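Local structure of protein FimX (Pseudomonas aeruginosa PAO1, 3HV9) at residues A11-D16 and L55-Q60; Y48-R53 and T102-H107. The protein is an EAL-domain signalling-type protein, the modelled chain being that domain, folded as a modified beta/alpha barrel. One frame throughout, in Å; residues are numbered along the deposited sequence.

How the interactions relate
Following the chain from its N terminus, the segments come in the order 11-16, 48-53, 55-60 and 102-107, so the two contacts cross. Interaction 1 closes a loop of 38 residues that holds helix 17-24 and the whole of the first two strands of the sheet, 30-39 and 46-54. Interaction 2 starts inside that loop, on strand 46-54, and ends beyond it, closing a mainly helical loop of 48 residues that includes helices 64-73 and 77-97. Only one residue separates 48-53 from 55-60, yet the contact centres lie about 25 Å apart: one joins N-terminal helix to loop at the periphery, the other joins neighbouring strands near the middle of the domain.

Interaction 1 of 2, residues A11-D16 and L55-Q60; sequences AAQRGD and LNPQGQ
The carbonyl oxygen of Ala12 accepts a hydrogen bond from Gly15 N (3.0 Å), while Pro57 CD merely packs against it at 3.8 Å. Beside this oxygen the methyl group of Ala12 meets Pro57 CG at 3.8 Å, so one edge of the proline ring spans both backbone and side chain of the last helical turn. Helix 17-24 backs the same alanine through Ile20 and Gln23.

Gln13 passes alongside the proline in the opposite direction. With CG turned away from the backbone N (chi1 -175°) and a bend at the next bond, its OE1 comes within 3.7 Å of Pro57 CB. The chain of Gln58 is also bent, bringing its amide near the helix, and Gln13 NE2 lies 3.1 Å from Gln58 OE1; the planes are turned 56° apart and the angle is too poor for a hydrogen bond. Gln13, Pro57 and Gln58 are exposed, and no hydrogen bond crosses between the segments.

The loop holds its own shape. Gln60 N reaches Asn56 OD1 at 3.0 Å from above the carbonyl plane, while Gly59 N bonds to Asn56 O at 2.8 Å. The example thus pairs a helix C-cap with a beta turn: a Schellman motif ending the helix at Gly15, and a type I turn, Asn56 to Gly59, that sets Pro57 against Ala12 and Gln13 in the helical turn before that glycine.

Interaction 2 of 2, residues Y48-R53 and T102-H107; sequences YEVLLR and TKLFVH
Glu49 and His107 meet at about a right angle, the extended glutamate running across to the nitrogen at the edge of the imidazole. His107 NE2 donates to Glu49 OE2 over a modelled 2.5 Å, with an angle of 151° at the hydrogen; the exact length is doubtful, and nothing should rest on its shortness. The acceptor lies close to the ring plane and is approached on the anti side of the carboxylate, although the two planes are 44° apart. A chi1 of -176° and an extended chain carry the carboxylate of Glu49 across toward the histidine. Over one face of the imidazole, offset toward its rim, sits Val50 O, while Leu51 CD2 touches CE1 at 3.9 Å.

The other side chains follow the parallel register of the strands. Val50 and Val106 lie side by side and point the same way, CG1 to CG2 at 3.8 Å; Val50 also packs on Val84 of helix 77-97. Leu104 extends CD2 to within 3.7 Å of Tyr48 CB. Phe105 shares the face of Glu49, with the edge of its ring turned to Tyr48 O. Beneath them run backbone bonds such as Phe105 N to Tyr48 O, 2.8 Å; farther along, where the strands part, a water bridges Val50 O and His107 N.

Glu49-Val50-Leu51 probably corresponds to the Glu-Ala-Leu signature that names the family. A glycerol, probably from the crystallisation liquor, bonds to OE2 and weakly to His107 ND1, consistent with a polar pocket here. Gln139 also bonds to OE2, whereas OE1 forms a salt bridge with Lys190 and a hydrogen bond with Gln245. Partners on both oxygens probably fix the rotation of the carboxylate, which in turn orients the imidazole.

Interaction 1 of 2, residues A11-D16 and L55-Q60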
ATOM      1  N   ALA A  11       3.459   5.415  30.555  1.00 33.90           N
ATOM      2  CA  ALA A  11       2.295   4.656  30.101  1.00 37.38           C
ATOM      3  C   ALA A  11       2.661   3.720  28.951  1.00 50.02           C
ATOM      4  O   ALA A  11       2.281   2.548  28.951  1.00 40.65           O
ATOM      5  CB  ALA A  11       1.167   5.594  29.681  1.00 32.07           C
ATOM      6  N   ALA A  12       3.401   4.247  27.978  1.00 36.15           N
ATOM      7  CA  ALA A  12       3.886   3.448  26.847  1.00 39.68           C
ATOM      8  C   ALA A  12       4.724   2.263  27.318  1.00 33.87           C
ATOM      9  O   ALA A  12       4.602   1.144  26.799  1.00 37.85           O
ATOM     10  CB  ALA A  12       4.700   4.324  25.870  1.00 35.80           C
ATOM     11  N   GLN A  13       5.592   2.506  28.292  1.00 44.65           N
ATOM     12  CA  GLN A  13       6.408   1.435  28.865  1.00 42.76           C
ATOM     13  C   GLN A  13       5.502   0.351  29.469  1.00 42.93           C
ATOM     14  O   GLN A  13       5.858  -0.822  29.503  1.00 39.89           O
ATOM     15  CB  GLN A  13       7.363   2.012  29.920  1.00 47.49           C
ATOM     16  CG  GLN A  13       8.355   1.016  30.507  1.00 62.71           C
ATOM     17  CD  GLN A  13       9.620   0.871  29.677  1.00 76.45           C
ATOM     18  OE1 GLN A  13      10.007   1.781  28.936  1.00 68.66           O
ATOM     19  NE2 GLN A  13      10.277  -0.280  29.803  1.00 76.06           N
ATOM     20  N   ARG A  14       4.316   0.757  29.916  1.00 43.01           N
ATOM     21  CA  ARG A  14       3.340  -0.150  30.524  1.00 41.35           C
ATOM     22  C   ARG A  14       2.539  -0.950  29.501  1.00 49.63           C
ATOM     23  O   ARG A  14       1.713  -1.770  29.881  1.00 43.89           O
ATOM     24  CB  ARG A  14       2.326   0.658  31.337  1.00 42.04           C
ATOM     25  CG  ARG A  14       2.576   0.757  32.827  1.00 49.55           C
ATOM     26  CD  ARG A  14       1.423   1.534  33.497  1.00 44.08           C
ATOM     27  NE  ARG A  14       1.781   2.920  33.806  1.00 53.25           N
ATOM     28  CZ  ARG A  14       1.083   3.985  33.423  1.00 47.94           C
ATOM     29  NH1 ARG A  14      -0.025   3.842  32.700  1.00 59.07           N
ATOM     30  NH2 ARG A  14       1.496   5.196  33.763  1.00 68.22           N
ATOM     31  N   GLY A  15       2.715  -0.673  28.213  1.00 37.54           N
ATOM     32  CA  GLY A  15       1.948  -1.393  27.208  1.00 35.80           C
ATOM     33  C   GLY A  15       0.607  -0.765  26.838  1.00 40.86           C
ATOM     34  O   GLY A  15      -0.212  -1.363  26.135  1.00 42.93           O
ATOM     35  N   ASP A  16       0.375   0.450  27.306  1.00 34.19           N
ATOM     36  CA  ASP A  16      -0.784   1.214  26.859  1.00 30.76           C
ATOM     37  C   ASP A  16      -0.544   1.605  25.394  1.00 41.84           C
ATOM     38  O   ASP A  16       0.238   2.517  25.097  1.00 42.78           O
ATOM     39  CB  ASP A  16      -0.913   2.449  27.737  1.00 29.02           C
ATOM     40  CG  ASP A  16      -2.046   3.347  27.322  1.00 40.96           C
ATOM     41  OD1 ASP A  16      -2.464   4.149  28.171  1.00 49.59           O
ATOM     42  OD2 ASP A  16      -2.513   3.266  26.166  1.00 40.75           O
ATOM     43  N   LEU A  55       7.070  -0.271  17.048  1.00 37.26           N
ATOM     44  CA  LEU A  55       7.888  -0.816  18.115  1.00 30.06           C
ATOM     45  C   LEU A  55       7.457  -0.189  19.423  1.00 38.47           C
ATOM     46  O   LEU A  55       7.162   1.005  19.466  1.00 37.17           O
ATOM     47  CB  LEU A  55       9.369  -0.533  17.877  1.00 41.58           C
ATOM     48  CG  LEU A  55      10.075  -1.313  16.761  1.00 45.41           C
ATOM     49  CD1 LEU A  55       9.717  -2.768  16.812  1.00 46.82           C
ATOM     50  CD2 LEU A  55       9.686  -0.745  15.430  1.00 67.24           C
ATOM     51  N   ASN A  56       7.373  -0.999  20.477  1.00 33.64           N
ATOM     52  CA  ASN A  56       7.189  -0.452  21.812  1.00 39.36           C
ATOM     53  C   ASN A  56       8.519   0.015  22.371  1.00 42.83           C
ATOM     54  O   ASN A  56       9.559  -0.218  21.759  1.00 41.18           O
ATOM     55  CB  ASN A  56       6.520  -1.451  22.746  1.00 33.32           C
ATOM     56  CG  ASN A  56       7.415  -2.619  23.095  1.00 51.28           C
ATOM     57  OD1 ASN A  56       8.637  -2.562  22.939  1.00 46.83           O
ATOM     58  ND2 ASN A  56       6.806  -3.686  23.590  1.00 36.51           N
ATOM     59  N   PRO A  57       8.488   0.711  23.515  1.00 47.63           N
ATOM     60  CA  PRO A  57       9.737   1.284  24.019  1.00 40.71           C
ATOM     61  C   PRO A  57      10.826   0.237  24.226  1.00 48.22           C
ATOM     62  O   PRO A  57      12.000   0.542  24.061  1.00 51.84           O
ATOM     63  CB  PRO A  57       9.311   1.915  25.338  1.00 45.39           C
ATOM     64  CG  PRO A  57       7.888   2.365  25.067  1.00 45.51           C
ATOM     65  CD  PRO A  57       7.306   1.267  24.201  1.00 44.46           C
ATOM     66  N   GLN A  58      10.459  -0.990  24.560  1.00 43.91           N
ATOM     67  CA  GLN A  58      11.492  -1.994  24.759  1.00 56.53           C
ATOM     68  C   GLN A  58      11.890  -2.692  23.458  1.00 58.99           C
ATOM     69  O   GLN A  58      12.482  -3.760  23.478  1.00 53.69           O
ATOM     70  CB  GLN A  58      11.142  -2.996  25.872  1.00 45.29           C
ATOM     71  CG  GLN A  58       9.701  -3.417  25.957  1.00 60.83           C
ATOM     72  CD  GLN A  58       8.863  -2.457  26.775  1.00 62.89           C
ATOM     73  OE1 GLN A  58       8.984  -2.382  28.000  1.00 65.60           O
ATOM     74  NE2 GLN A  58       7.992  -1.729  26.100  1.00 40.71           N
ATOM     75  N   GLY A  59      11.561  -2.080  22.327  1.00 57.25           N
ATOM     76  CA  GLY A  59      12.081  -2.542  21.056  1.00 43.69           C
ATOM     77  C   GLY A  59      11.353  -3.724  20.448  1.00 42.82           C
ATOM     78  O   GLY A  59      11.724  -4.214  19.378  1.00 54.68           O
ATOM     79  N   GLN A  60      10.308  -4.196  21.111  1.00 53.68           N
ATOM     80  CA  GLN A  60       9.552  -5.292  20.532  1.00 50.84           C
ATOM     81  C   GLN A  60       8.373  -4.769  19.699  1.00 53.17           C
ATOM     82  O   GLN A  60       7.817  -3.701  19.960  1.00 50.82           O
ATOM     83  CB  GLN A  60       9.161  -6.351  21.587  1.00 52.51           C
ATOM     84  CG  GLN A  60       7.866  -6.103  22.363  1.00 81.89           C
ATOM     85  CD  GLN A  60       7.784  -6.911  23.676  1.00 97.59           C
ATOM     86  OE1 GLN A  60       7.141  -7.971  23.743  1.00 72.74           O
ATOM     87  NE2 GLN A  60       8.441  -6.405  24.719  1.00 71.32           N
TER

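Interaction 2 of 2, residues Y48-R53 and T102-H107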
ATOM      1  N   TYR A  48       8.017  -0.702  -4.797  1.00 32.87           N
ATOM      2  CA  TYR A  48       7.896  -1.272  -3.462  1.00 35.81           C
ATOM      3  C   TYR A  48       6.583  -0.883  -2.821  1.00 36.09           C
ATOM      4  O   TYR A  48       6.131   0.260  -2.960  1.00 35.91           O
ATOM      5  CB  TYR A  48       8.968  -0.728  -2.557  1.00 28.06           C
ATOM      6  CG  TYR A  48      10.376  -1.189  -2.813  1.00 39.35           C
ATOM      7  CD1 TYR A  48      10.895  -2.281  -2.125  1.00 38.19           C
ATOM      8  CD2 TYR A  48      11.212  -0.499  -3.689  1.00 29.12           C
ATOM      9  CE1 TYR A  48      12.212  -2.698  -2.316  1.00 30.92           C
ATOM     10  CE2 TYR A  48      12.539  -0.900  -3.886  1.00 30.51           C
ATOM     11  CZ  TYR A  48      13.025  -2.000  -3.191  1.00 45.72           C
ATOM     12  OH  TYR A  48      14.312  -2.428  -3.352  1.00 42.40           O
ATOM     13  N   GLU A  49       5.984  -1.824  -2.097  1.00 29.92           N
ATOM     14  CA  GLU A  49       4.844  -1.516  -1.238  1.00 34.80           C
ATOM     15  C   GLU A  49       5.404  -1.194   0.131  1.00 34.67           C
ATOM     16  O   GLU A  49       6.302  -1.892   0.612  1.00 32.84           O
ATOM     17  CB  GLU A  49       3.894  -2.709  -1.126  1.00 30.59           C
ATOM     18  CG  GLU A  49       2.629  -2.412  -0.303  1.00 30.45           C
ATOM     19  CD  GLU A  49       1.786  -3.650  -0.070  1.00 44.33           C
ATOM     20  OE1 GLU A  49       2.236  -4.754  -0.470  1.00 35.83           O
ATOM     21  OE2 GLU A  49       0.677  -3.526   0.502  1.00 33.69           O
ATOM     22  N   VAL A  50       4.910  -0.130   0.754  1.00 34.88           N
ATOM     23  CA  VAL A  50       5.341   0.163   2.117  1.00 33.55           C
ATOM     24  C   VAL A  50       4.398  -0.399   3.178  1.00 36.53           C
ATOM     25  O   VAL A  50       3.178  -0.438   3.017  1.00 27.10           O
ATOM     26  CB  VAL A  50       5.807   1.643   2.339  1.00 41.12           C
ATOM     27  CG1 VAL A  50       5.531   2.489   1.133  1.00 30.86           C
ATOM     28  CG2 VAL A  50       5.263   2.238   3.638  1.00 28.00           C
ATOM     29  N   LEU A  51       5.009  -0.917   4.232  1.00 28.97           N
ATOM     30  CA  LEU A  51       4.294  -1.628   5.282  1.00 43.86           C
ATOM     31  C   LEU A  51       4.690  -1.007   6.615  1.00 32.56           C
ATOM     32  O   LEU A  51       5.829  -0.588   6.811  1.00 36.41           O
ATOM     33  CB  LEU A  51       4.653  -3.115   5.248  1.00 28.19           C
ATOM     34  CG  LEU A  51       4.273  -3.891   3.971  1.00 35.68           C
ATOM     35  CD1 LEU A  51       4.735  -5.331   4.059  1.00 28.54           C
ATOM     36  CD2 LEU A  51       2.767  -3.866   3.704  1.00 32.22           C
ATOM     37  N   LEU A  52       3.740  -0.898   7.518  1.00 30.12           N
ATOM     38  CA  LEU A  52       4.003  -0.173   8.736  1.00 35.79           C
ATOM     39  C   LEU A  52       4.152  -1.147   9.897  1.00 37.34           C
ATOM     40  O   LEU A  52       3.369  -2.088  10.031  1.00 36.67           O
ATOM     41  CB  LEU A  52       2.859   0.813   9.008  1.00 32.17           C
ATOM     42  CG  LEU A  52       3.022   1.642  10.282  1.00 31.46           C
ATOM     43  CD1 LEU A  52       4.150   2.636  10.145  1.00 24.95           C
ATOM     44  CD2 LEU A  52       1.738   2.332  10.628  1.00 37.76           C
ATOM     45  N   ARG A  53       5.168  -0.921  10.717  1.00 32.38           N
ATOM     46  CA  ARG A  53       5.302  -1.615  11.995  1.00 33.32           C
ATOM     47  C   ARG A  53       5.491  -0.607  13.124  1.00 34.89           C
ATOM     48  O   ARG A  53       6.016   0.492  12.918  1.00 36.66           O
ATOM     49  CB  ARG A  53       6.488  -2.578  11.963  1.00 32.96           C
ATOM     50  CG  ARG A  53       6.391  -3.653  10.846  1.00 44.28           C
ATOM     51  CD  ARG A  53       5.253  -4.676  11.075  1.00 51.41           C
ATOM     52  NE  ARG A  53       5.269  -5.756  10.078  1.00 43.17           N
ATOM     53  CZ  ARG A  53       4.476  -5.796   9.010  1.00 62.51           C
ATOM     54  NH1 ARG A  53       3.591  -4.824   8.802  1.00 44.21           N
ATOM     55  NH2 ARG A  53       4.565  -6.803   8.147  1.00 50.71           N
ATOM     56  N   THR A 102      12.665   4.645  -8.266  1.00 52.09           N
ATOM     57  CA  THR A 102      11.782   3.991  -7.315  1.00 43.95           C
ATOM     58  C   THR A 102      10.384   4.594  -7.168  1.00 44.71           C
ATOM     59  O   THR A 102      10.192   5.791  -7.276  1.00 43.63           O
ATOM     60  CB  THR A 102      12.466   3.699  -5.971  1.00 48.87           C
ATOM     61  OG1 THR A 102      11.519   3.811  -4.895  1.00 55.78           O
ATOM     62  CG2 THR A 102      13.614   4.617  -5.755  1.00 39.14           C
ATOM     63  N   LYS A 103       9.412   3.719  -6.936  1.00 38.41           N
ATOM     64  CA  LYS A 103       8.020   4.106  -6.802  1.00 32.32           C
ATOM     65  C   LYS A 103       7.442   3.349  -5.603  1.00 41.38           C
ATOM     66  O   LYS A 103       7.728   2.168  -5.431  1.00 34.68           O
ATOM     67  CB  LYS A 103       7.267   3.734  -8.073  1.00 34.22           C
ATOM     68  CG  LYS A 103       5.813   4.124  -8.055  1.00 56.55           C
ATOM     69  CD  LYS A 103       5.113   3.686  -9.325  1.00 53.82           C
ATOM     70  CE  LYS A 103       5.663   4.401 -10.542  1.00 42.16           C
ATOM     71  NZ  LYS A 103       4.723   4.190 -11.680  1.00 44.43           N
ATOM     72  N   LEU A 104       6.648   4.022  -4.773  1.00 30.44           N
ATOM     73  CA  LEU A 104       6.116   3.413  -3.563  1.00 35.04           C
ATOM     74  C   LEU A 104       4.608   3.347  -3.552  1.00 41.86           C
ATOM     75  O   LEU A 104       3.937   4.337  -3.812  1.00 43.56           O
ATOM     76  CB  LEU A 104       6.571   4.158  -2.309  1.00 27.99           C
ATOM     77  CG  LEU A 104       8.073   4.300  -2.074  1.00 43.11           C
ATOM     78  CD1 LEU A 104       8.337   5.074  -0.781  1.00 24.18           C
ATOM     79  CD2 LEU A 104       8.725   2.926  -2.034  1.00 28.32           C
ATOM     80  N   PHE A 105       4.090   2.168  -3.220  1.00 35.98           N
ATOM     81  CA  PHE A 105       2.669   1.955  -3.008  1.00 27.05           C
ATOM     82  C   PHE A 105       2.384   2.192  -1.519  1.00 34.47           C
ATOM     83  O   PHE A 105       2.953   1.524  -0.656  1.00 37.00           O
ATOM     84  CB  PHE A 105       2.297   0.512  -3.407  1.00 32.82           C
ATOM     85  CG  PHE A 105       2.292   0.280  -4.898  1.00 32.88           C
ATOM     86  CD1 PHE A 105       1.116  -0.005  -5.565  1.00 31.72           C
ATOM     87  CD2 PHE A 105       3.457   0.371  -5.625  1.00 29.22           C
ATOM     88  CE1 PHE A 105       1.103  -0.203  -6.933  1.00 37.56           C
ATOM     89  CE2 PHE A 105       3.462   0.176  -7.000  1.00 42.43           C
ATOM     90  CZ  PHE A 105       2.282  -0.123  -7.658  1.00 28.80           C
ATOM     91  N   VAL A 106       1.505   3.136  -1.218  1.00 37.42           N
ATOM     92  CA  VAL A 106       1.262   3.535   0.166  1.00 29.32           C
ATOM     93  C   VAL A 106      -0.216   3.322   0.491  1.00 39.23           C
ATOM     94  O   VAL A 106      -1.099   3.695  -0.287  1.00 37.85           O
ATOM     95  CB  VAL A 106       1.665   5.030   0.397  1.00 38.89           C
ATOM     96  CG1 VAL A 106       1.363   5.478   1.829  1.00 30.12           C
ATOM     97  CG2 VAL A 106       3.137   5.243   0.078  1.00 31.96           C
ATOM     98  N   HIS A 107      -0.484   2.707   1.633  1.00 30.79           N
ATOM     99  CA  HIS A 107      -1.851   2.423   2.035  1.00 40.81           C
ATOM    100  C   HIS A 107      -2.526   3.670   2.563  1.00 40.15           C
ATOM    101  O   HIS A 107      -1.911   4.494   3.239  1.00 40.55           O
ATOM    102  CB  HIS A 107      -1.890   1.385   3.166  1.00 37.54           C
ATOM    103  CG  HIS A 107      -1.220   0.087   2.842  1.00 50.64           C
ATOM    104  ND1 HIS A 107      -1.247  -0.999   3.699  1.00 58.18           N
ATOM    105  CD2 HIS A 107      -0.505  -0.311   1.761  1.00 46.09           C
ATOM    106  CE1 HIS A 107      -0.576  -1.998   3.162  1.00 49.37           C
ATOM    107  NE2 HIS A 107      -0.112  -1.610   1.986  1.00 48.82           N
TER
HETATM  108  O   HOH W   1       1.473   1.872   3.403  1.00 34.88           O